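N-acetylmuramoyl-l-alanine amidase (Bartonella henselae, PDB 3NE8) probably hydrolyses, as a zinc-dependent cell-wall amidase, the bond between N-acetylmuramic acid and L-alanine in peptidoglycan during cell division. Local coordinates at residues H82-D87 with K109-S114; E102-I107 with H171-F176. All coordinates share one frame; numbering follows the deposited sequence. Where two conformers were deposited one is given.

Contacts 1 and 2 meet the same helix, 106-116, from two directions and lie about 10 Å apart, centre to centre. Both are partly buried. In contact 1 the loop 82-87, leaving the central strand 77-82, brings the zinc ligand D84 up to the body of the helix; few side chains meet, and the chemistry runs from a metal site at the inner end to a serine-aspartate hydrogen bond bridged by a water at the surface. Contact 2 fastens the lead-in to that helix onto the edge strand 170-174 with one backbone bond, a serine hydroxyl that accepts a second, a long salt bridge and a CH-pi contact. The two join through packing of A112 on A174 and F176, and of K109 on A103.

Contact 1: H82-D87 with K109-S114; sequences HADTID and KSLAES. With ZN (zinc ion), chain B.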
loop_
_atom_site.group_PDB
_atom_site.type_symbol
_atom_site.label_atom_id
_atom_site.label_comp_id
_atom_site.label_asym_id
_atom_site.label_seq_id
_atom_site.Cartn_x
_atom_site.Cartn_y
_atom_site.Cartn_z
ATOM N N HIS A 82 20.823 -7.869 -6.019
ATOM C CA HIS A 82 21.997 -8.431 -5.357
ATOM C C HIS A 82 21.927 -9.937 -5.200
ATOM O O HIS A 82 20.852 -10.532 -5.305
ATOM C CB HIS A 82 22.192 -7.759 -3.993
ATOM C CG HIS A 82 22.669 -6.356 -4.125
ATOM N ND1 HIS A 82 24.001 -6.021 -4.027
ATOM C CD2 HIS A 82 22.015 -5.222 -4.475
ATOM C CE1 HIS A 82 24.141 -4.729 -4.273
ATOM N NE2 HIS A 82 22.953 -4.222 -4.544
ATOM N N ALA A 83 23.091 -10.537 -4.969
ATOM C CA ALA A 83 23.205 -11.951 -4.635
ATOM C C ALA A 83 24.439 -12.123 -3.750
ATOM O O ALA A 83 25.478 -12.631 -4.178
ATOM C CB ALA A 83 23.303 -12.798 -5.892
ATOM N N ASP A 84 24.316 -11.675 -2.509
ATOM C CA ASP A 84 25.464 -11.497 -1.640
ATOM C C ASP A 84 25.857 -12.721 -0.840
ATOM O O ASP A 84 25.153 -13.727 -0.806
ATOM C CB ASP A 84 25.182 -10.346 -0.676
ATOM C CG ASP A 84 25.224 -9.010 -1.371
ATOM O OD1 ASP A 84 26.324 -8.639 -1.832
ATOM O OD2 ASP A 84 24.175 -8.347 -1.491
ATOM N N THR A 85 27.015 -12.623 -0.208
ATOM C CA THR A 85 27.405 -13.575 0.816
ATOM C C THR A 85 26.973 -13.003 2.160
ATOM O O THR A 85 27.189 -11.819 2.425
ATOM C CB THR A 85 28.925 -13.796 0.825
ATOM O OG1 THR A 85 29.288 -14.656 -0.260
ATOM C CG2 THR A 85 29.367 -14.433 2.134
ATOM N N ILE A 86 26.342 -13.824 2.992
ATOM C CA ILE A 86 25.974 -13.385 4.339
ATOM C C ILE A 86 26.728 -14.236 5.346
ATOM O O ILE A 86 27.301 -15.268 4.990
ATOM C CB ILE A 86 24.444 -13.395 4.608
ATOM C CG1 ILE A 86 23.793 -14.678 4.097
ATOM C CG2 ILE A 86 23.779 -12.176 3.975
ATOM C CD1 ILE A 86 22.303 -14.749 4.391
ATOM N N ASP A 87 26.738 -13.791 6.598
ATOM C CA ASP A 87 27.611 -14.376 7.608
ATOM C C ASP A 87 27.278 -15.838 7.902
ATOM O O ASP A 87 28.168 -16.648 8.166
ATOM C CB ASP A 87 27.578 -13.530 8.884
ATOM C CG ASP A 87 28.011 -12.092 8.639
ATOM O OD1 ASP A 87 28.604 -11.819 7.570
ATOM O OD2 ASP A 87 27.760 -11.237 9.515
ATOM N N LYS A 109 21.972 -5.975 9.412
ATOM C CA LYS A 109 22.900 -4.926 9.809
ATOM C C LYS A 109 24.284 -5.173 9.214
ATOM O O LYS A 109 24.912 -4.268 8.659
ATOM C CB LYS A 109 22.981 -4.850 11.336
ATOM C CG LYS A 109 23.827 -3.697 11.852
ATOM C CD LYS A 109 23.913 -3.717 13.373
ATOM C CE LYS A 109 24.911 -2.693 13.878
ATOM N NZ LYS A 109 24.474 -1.308 13.567
ATOM N N SER A 110 24.758 -6.405 9.327
ATOM C CA SER A 110 26.078 -6.751 8.823
ATOM C C SER A 110 26.110 -6.669 7.302
ATOM O O SER A 110 27.103 -6.240 6.717
ATOM C CB SER A 110 26.465 -8.156 9.278
ATOM O OG SER A 110 27.821 -8.421 8.979
ATOM N N LEU A 111 25.019 -7.086 6.664
ATOM C CA LEU A 111 24.949 -7.042 5.208
ATOM C C LEU A 111 25.048 -5.609 4.694
ATOM O O LEU A 111 25.798 -5.335 3.762
ATOM C CB LEU A 111 23.670 -7.709 4.706
ATOM C CG LEU A 111 23.427 -7.682 3.195
ATOM C CD1 LEU A 111 24.536 -8.406 2.422
ATOM C CD2 LEU A 111 22.059 -8.279 2.883
ATOM N N ALA A 112 24.300 -4.690 5.295
ATOM C CA ALA A 112 24.371 -3.292 4.880
ATOM C C ALA A 112 25.760 -2.704 5.099
ATOM O O ALA A 112 26.256 -1.959 4.262
ATOM C CB ALA A 112 23.318 -2.457 5.594
ATOM N N GLU A 113 26.385 -3.034 6.224
ATOM C CA GLU A 113 27.731 -2.543 6.501
ATOM C C GLU A 113 28.676 -2.940 5.381
ATOM O O GLU A 113 29.440 -2.119 4.869
ATOM C CB GLU A 113 28.254 -3.102 7.825
ATOM C CG GLU A 113 27.579 -2.529 9.063
ATOM C CD GLU A 113 27.980 -3.256 10.338
ATOM O OE1 GLU A 113 27.652 -2.758 11.437
ATOM O OE2 GLU A 113 28.622 -4.324 10.244
ATOM N N SER A 114 28.617 -4.209 4.995
ATOM C CA SER A 114 29.503 -4.725 3.961
ATOM C C SER A 114 29.167 -4.163 2.584
ATOM O O SER A 114 30.061 -3.806 1.812
ATOM C CB SER A 114 29.447 -6.252 3.928
ATOM O OG SER A 114 30.030 -6.801 5.093
HETATM ZN ZN ZN B . 25.662 -7.223 -3.285
HETATM O O HOH W 1 27.695 -9.371 6.050
#
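The carboxylate of D84 works on one side as a zinc ligand while a leucine methyl lies against its other flank. OD1 sits 2.1 Å from the zinc ion and OD2 is farther, at 2.6 Å, an uneven two-oxygen grip; ND1 of H82 adds a bond of 2.2 Å, and H13, E28 and E115 complete the site. CD1 of L111 comes to 3.7 Å from CB of D84, the two side chains crossing at about a right angle. The leucine reaches this place because CG is anti to the backbone N (chi1 177°), which carries the end of the branched chain to the loop. The same methyl lies 4.1 Å from CG2 of I86, so a short aspartate that can reach the metal and a bulky isoleucine that can pack share one apolar neighbour.

At the outer end the chemistry turns polar. OG of S110 donates over 2.9 Å to OD2 of D87, which receives it on its syn lone pair. A water closes a small ring with this pair, giving one hydrogen to OD1 of D87 at 3.0 Å and the other to S110 OG at 3.1 Å. Small serine and charged aspartate suit this more open edge.

The loop 82-87 leaves strand 77-82 and runs along the flank of helix 106-116 that carries S110 and L111, with D84 N hydrogen-bonded to OE1 of E190 and L111 touching that same residue on strand 186-190, while I86 also packs on L91 and Y193.

Contact 2: E102-I107 with H171-F176; sequences EASDAI and HRYADF
The hydroxyl of S104 is held by two bonds: OG accepts the backbone N-H of Y173 at 3.1 Å and donates to OD1 of D105 at 2.8 Å, meeting that oxygen from above the carboxylate plane. In return the backbone N of S104 donates to Y173 O over 2.8 Å, with an angle of 160° at the hydrogen, so both backbone polar groups of Y173 are taken up by one residue. Serine fits because its short side chain, with OG between the backbone N and the carbonyl carbon (chi1 51°), can imitate a backbone acceptor at the strand edge. The carbon of the same side chain is used too: CB of S104 stands over one face of the Y173 ring, 3.5 Å from its centroid, a CH-pi contact, while E102 O lies at the ring edge in plane.

D105 meets R172 at about a right angle, with carboxylate and guanidinium planes 85° apart. The salt bridge from NH1 of R172 to OD2 of D105, 3.2 Å long, is weak as a hydrogen bond; the arginine's stronger partner is N168 O, at NH2, and NE also donates to N169 O. Its extended chain passes alongside D105, with CD 3.3 Å from OD1. A103 CB packs on A174 CB, two small residues that let the backbones close up.

D105 is the N-cap of helix 106-116, its OD2 accepting the N-H of A108. The whole is thus a helix N-terminus docked on strand 170-174, one of the two edges of the six-stranded mixed sheet of this zinc amidase domain.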
loop_
_atom_site.group_PDB
_atom_site.type_symbol
_atom_site.label_atom_id
_atom_site.label_comp_id
_atom_site.label_asym_id
_atom_site.label_seq_id
_atom_site.Cartn_x
_atom_site.Cartn_y
_atom_site.Cartn_z
ATOM N N GLU A 102 17.865 1.904 11.793
ATOM C CA GLU A 102 18.024 0.775 12.698
ATOM C C GLU A 102 17.693 -0.528 11.971
ATOM O O GLU A 102 16.597 -0.683 11.430
ATOM C CB GLU A 102 17.095 0.957 13.899
ATOM C CG GLU A 102 17.357 0.026 15.069
ATOM C CD GLU A 102 16.571 0.425 16.309
ATOM O OE1 GLU A 102 17.083 0.225 17.432
ATOM O OE2 GLU A 102 15.445 0.948 16.161
ATOM N N ALA A 103 18.635 -1.465 11.975
ATOM C CA ALA A 103 18.473 -2.719 11.240
ATOM C C ALA A 103 17.423 -3.626 11.865
ATOM O O ALA A 103 17.215 -3.611 13.087
ATOM C CB ALA A 103 19.791 -3.446 11.151
ATOM N N SER A 104 16.770 -4.427 11.031
ATOM C CA SER A 104 15.751 -5.364 11.503
ATOM C C SER A 104 16.347 -6.493 12.339
ATOM O O SER A 104 15.674 -7.063 13.201
ATOM C CB SER A 104 14.982 -5.957 10.320
ATOM O OG SER A 104 15.872 -6.467 9.337
ATOM N N ASP A 105 17.609 -6.806 12.079
ATOM C CA ASP A 105 18.265 -7.952 12.690
ATOM C C ASP A 105 19.754 -7.888 12.401
ATOM O O ASP A 105 20.201 -7.080 11.580
ATOM C CB ASP A 105 17.675 -9.257 12.148
ATOM C CG ASP A 105 17.785 -9.363 10.638
ATOM O OD1 ASP A 105 16.805 -9.029 9.941
ATOM O OD2 ASP A 105 18.852 -9.786 10.155
ATOM N N ALA A 106 20.521 -8.752 13.055
ATOM C CA ALA A 106 21.972 -8.722 12.953
ATOM C C ALA A 106 22.497 -9.061 11.562
ATOM O O ALA A 106 23.521 -8.527 11.149
ATOM C CB ALA A 106 22.596 -9.641 13.998
ATOM N N ILE A 107 21.818 -9.956 10.853
ATOM C CA ILE A 107 22.237 -10.312 9.501
ATOM C C ILE A 107 22.078 -9.117 8.565
ATOM O O ILE A 107 22.976 -8.801 7.777
ATOM C CB ILE A 107 21.435 -11.514 8.950
ATOM C CG1 ILE A 107 21.835 -12.804 9.674
ATOM C CG2 ILE A 107 21.650 -11.661 7.452
ATOM C CD1 ILE A 107 23.233 -13.294 9.343
ATOM N N HIS A 171 10.934 -9.699 4.502
ATOM C CA HIS A 171 11.083 -8.253 4.424
ATOM C C HIS A 171 11.932 -7.771 5.590
ATOM O O HIS A 171 11.496 -7.825 6.739
ATOM C CB HIS A 171 9.740 -7.518 4.407
ATOM C CG HIS A 171 9.887 -6.030 4.467
ATOM N ND1 HIS A 171 9.061 -5.220 5.217
ATOM C CD2 HIS A 171 10.813 -5.212 3.916
ATOM C CE1 HIS A 171 9.452 -3.963 5.094
ATOM N NE2 HIS A 171 10.514 -3.933 4.307
ATOM N N ARG A 172 13.142 -7.316 5.286
ATOM C CA ARG A 172 14.078 -6.828 6.287
ATOM C C ARG A 172 14.475 -5.392 5.969
ATOM O O ARG A 172 14.018 -4.808 4.981
ATOM C CB ARG A 172 15.298 -7.748 6.368
ATOM C CG ARG A 172 14.914 -9.176 6.714
ATOM C CD ARG A 172 16.102 -10.083 6.942
ATOM N NE ARG A 172 15.654 -11.450 7.203
ATOM C CZ ARG A 172 16.349 -12.353 7.886
ATOM N NH1 ARG A 172 17.534 -12.045 8.395
ATOM N NH2 ARG A 172 15.847 -13.570 8.056
ATOM N N TYR A 173 15.314 -4.801 6.810
ATOM C CA TYR A 173 15.699 -3.411 6.594
ATOM C C TYR A 173 16.984 -3.068 7.321
ATOM O O TYR A 173 17.322 -3.667 8.347
ATOM C CB TYR A 173 14.567 -2.443 6.970
ATOM C CG TYR A 173 13.879 -2.768 8.270
ATOM C CD1 TYR A 173 14.374 -2.302 9.477
ATOM C CD2 TYR A 173 12.717 -3.527 8.285
ATOM C CE1 TYR A 173 13.738 -2.602 10.675
ATOM C CE2 TYR A 173 12.075 -3.829 9.473
ATOM C CZ TYR A 173 12.592 -3.361 10.657
ATOM O OH TYR A 173 11.961 -3.654 11.848
ATOM N N ALA A 174 17.722 -2.129 6.749
ATOM C CA ALA A 174 18.964 -1.648 7.329
ATOM C C ALA A 174 19.382 -0.418 6.551
ATOM O O ALA A 174 18.708 -0.019 5.600
ATOM C CB ALA A 174 20.052 -2.724 7.281
ATOM N N ASP A 175 20.493 0.189 6.951
ATOM C CA ASP A 175 20.898 1.477 6.408
ATOM C C ASP A 175 21.720 1.320 5.122
ATOM O O ASP A 175 22.914 1.631 5.084
ATOM C CB ASP A 175 21.679 2.238 7.482
ATOM C CG ASP A 175 21.926 3.684 7.121
ATOM O OD1 ASP A 175 21.194 4.246 6.282
ATOM O OD2 ASP A 175 22.864 4.267 7.705
ATOM N N PHE A 176 21.074 0.832 4.071
ATOM C CA PHE A 176 21.712 0.663 2.761
ATOM C C PHE A 176 21.807 2.007 2.030
ATOM O O PHE A 176 20.782 2.635 1.736
ATOM C CB PHE A 176 20.898 -0.301 1.895
ATOM C CG PHE A 176 20.931 -1.728 2.361
ATOM C CD1 PHE A 176 21.961 -2.570 1.983
ATOM C CD2 PHE A 176 19.917 -2.234 3.161
ATOM C CE1 PHE A 176 21.986 -3.894 2.406
ATOM C CE2 PHE A 176 19.937 -3.551 3.583
ATOM C CZ PHE A 176 20.964 -4.382 3.207
#